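Local coordinates for protein glutaryl-CoA dehydrogenase (Mycobacterium smegmatis, PDB 3SF6) that belongs to the acyl-CoA dehydrogenase family of flavoproteins and carries dihydroflavine-adenine dinucleotide in a four-chain assembly, at residues A[25-30]-A[36-41]. Sequence-based numbering, arbitrary orientation.
With EDO (1,2-ethanediol), chain O.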
loop_
_atom_site.group_PDB
_atom_site.type_symbol
_atom_site.label_atom_id
_atom_site.label_comp_id
_atom_site.label_asym_id
_atom_site.label_seq_id
_atom_site.Cartn_x
_atom_site.Cartn_y
_atom_site.Cartn_z
ATOM N N GLY A 25 -16.224 -17.661 10.581
ATOM C CA GLY A 25 -16.563 -18.905 11.277
ATOM C C GLY A 25 -15.739 -19.140 12.528
ATOM O O GLY A 25 -15.091 -20.180 12.671
ATOM N N ILE A 26 -15.738 -18.183 13.440
ATOM C CA ILE A 26 -14.868 -18.236 14.609
ATOM C C ILE A 26 -15.320 -19.205 15.679
ATOM O O ILE A 26 -14.507 -19.967 16.200
ATOM C CB ILE A 26 -14.683 -16.815 15.166
ATOM C CG1 ILE A 26 -13.834 -16.041 14.147
ATOM C CG2 ILE A 26 -14.090 -16.873 16.601
ATOM C CD1 ILE A 26 -13.584 -14.570 14.488
ATOM N N ASN A 27 -16.616 -19.226 16.018
ATOM C CA ASN A 27 -17.057 -20.080 17.122
ATOM C C ASN A 27 -16.741 -21.542 16.926
ATOM O O ASN A 27 -16.454 -22.250 17.883
ATOM C CB ASN A 27 -18.564 -19.904 17.371
ATOM C CG ASN A 27 -18.879 -18.656 18.117
ATOM O OD1 ASN A 27 -18.026 -18.073 18.800
ATOM N ND2 ASN A 27 -20.155 -18.242 18.054
ATOM N N ALA A 28 -16.755 -21.994 15.672
ATOM C CA ALA A 28 -16.527 -23.382 15.371
ATOM C C ALA A 28 -15.086 -23.839 15.600
ATOM O O ALA A 28 -14.834 -25.046 15.730
ATOM C CB ALA A 28 -17.004 -23.715 13.907
ATOM N N VAL A 29 -14.135 -22.908 15.689
ATOM C CA VAL A 29 -12.763 -23.289 16.021
ATOM C C VAL A 29 -12.319 -23.025 17.466
ATOM O O VAL A 29 -11.130 -23.163 17.790
ATOM C CB VAL A 29 -11.759 -22.697 15.038
ATOM C CG1 VAL A 29 -11.983 -23.370 13.598
ATOM C CG2 VAL A 29 -11.841 -21.202 15.053
ATOM N N LEU A 30 -13.294 -22.694 18.314
ATOM C CA LEU A 30 -13.114 -22.529 19.758
ATOM C C LEU A 30 -13.865 -23.613 20.502
ATOM O O LEU A 30 -14.787 -24.248 19.947
ATOM C CB LEU A 30 -13.630 -21.169 20.205
ATOM C CG LEU A 30 -13.008 -19.960 19.487
ATOM C CD1 LEU A 30 -13.689 -18.687 19.988
ATOM C CD2 LEU A 30 -11.505 -19.887 19.703
ATOM N N GLU A 36 -17.203 -19.569 26.623
ATOM C CA GLU A 36 -17.741 -19.097 27.896
ATOM C C GLU A 36 -16.907 -17.981 28.527
ATOM O O GLU A 36 -17.430 -16.952 28.951
ATOM C CB GLU A 36 -17.875 -20.250 28.886
ATOM C CG GLU A 36 -18.449 -19.860 30.209
ATOM C CD GLU A 36 -18.786 -20.986 31.148
ATOM O OE1 GLU A 36 -18.977 -22.142 30.738
ATOM O OE2 GLU A 36 -18.886 -20.659 32.351
ATOM N N ILE A 37 -15.588 -18.133 28.532
ATOM C CA ILE A 37 -14.715 -17.106 29.095
ATOM C C ILE A 37 -14.844 -15.814 28.276
ATOM O O ILE A 37 -15.005 -14.702 28.816
ATOM C CB ILE A 37 -13.251 -17.618 29.198
ATOM C CG1 ILE A 37 -13.100 -18.569 30.389
ATOM C CG2 ILE A 37 -12.259 -16.437 29.317
ATOM C CD1 ILE A 37 -11.847 -19.410 30.363
ATOM N N ARG A 38 -14.808 -15.964 26.950
ATOM C CA ARG A 38 -14.968 -14.845 26.049
ATOM C C ARG A 38 -16.276 -14.086 26.330
ATOM O O ARG A 38 -16.300 -12.871 26.457
ATOM C CB ARG A 38 -14.919 -15.401 24.617
ATOM C CG ARG A 38 -14.953 -14.441 23.528
ATOM C CD ARG A 38 -16.281 -14.163 22.933
ATOM N NE ARG A 38 -17.191 -15.259 22.561
ATOM C CZ ARG A 38 -17.301 -15.900 21.390
ATOM N NH1 ARG A 38 -16.472 -15.708 20.350
ATOM N NH2 ARG A 38 -18.285 -16.788 21.252
ATOM N N ASP A 39 -17.365 -14.829 26.453
ATOM C CA ASP A 39 -18.680 -14.262 26.667
ATOM C C ASP A 39 -18.761 -13.543 28.005
ATOM O O ASP A 39 -19.409 -12.462 28.146
ATOM C CB ASP A 39 -19.734 -15.384 26.607
ATOM C CG ASP A 39 -19.949 -15.941 25.206
ATOM O OD1 ASP A 39 -19.465 -15.335 24.226
ATOM O OD2 ASP A 39 -20.578 -17.027 25.114
ATOM N N THR A 40 -18.137 -14.148 29.011
ATOM C CA THR A 40 -18.109 -13.558 30.366
ATOM C C THR A 40 -17.388 -12.201 30.365
ATOM O O THR A 40 -17.869 -11.213 30.935
ATOM C CB THR A 40 -17.426 -14.518 31.373
ATOM O OG1 THR A 40 -18.211 -15.712 31.485
ATOM C CG2 THR A 40 -17.348 -13.872 32.750
ATOM N N VAL A 41 -16.246 -12.140 29.702
ATOM C CA VAL A 41 -15.502 -10.908 29.627
ATOM C C VAL A 41 -16.238 -9.888 28.765
ATOM O O VAL A 41 -16.330 -8.700 29.122
ATOM C CB VAL A 41 -14.073 -11.137 29.110
ATOM C CG1 VAL A 41 -13.268 -9.826 29.024
ATOM C CG2 VAL A 41 -13.297 -12.121 30.017
HETATM C C1 EDO O . -13.600 -12.590 18.200
HETATM O O1 EDO O . -14.844 -11.968 18.109
HETATM C C2 EDO O . -13.784 -13.986 18.840
HETATM O O2 EDO O . -14.189 -13.892 20.208
#
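Arg38 reaches from helix 32-49 back to the loop that precedes it and grips Asn27 end-on, with both terminal nitrogens on the one amide oxygen. The bond from NH2 to OD1 is short and fairly straight (2.8 Å, 162°); that from NH1 to OD1 is longer and more bent, at 3.2 Å. OD1 lies almost in the guanidinium plane, although the amide itself is turned 58° from it. Bends at chi2 (-95°) and chi3 carry the guanidinium across to the loop, where an arginine can serve several acceptors at once: NE forms a salt bridge with Asp39 OD1, 2.8 Å away, and NH1 donates to O2 of an ethanediol, probably from the crystallisation liquor, at 2.9 Å. The buried side is apolar: Leu30 sets its CD1 obliquely against NH1 and packs on Leu96 and Leu319, and nearby Ile26 packs on Tyr311 and Phe315, branched side chains suited to cover by helices. Asn27 and Asp39 make the looser, exposed side, where polar residues can meet both water and the arginine. Asn27 and Asp39 thus orient the buried guanidinium, its charge is probably balanced in part by Asp39, with Glu100 also beside it, and a neutral amide fastens loop to helix.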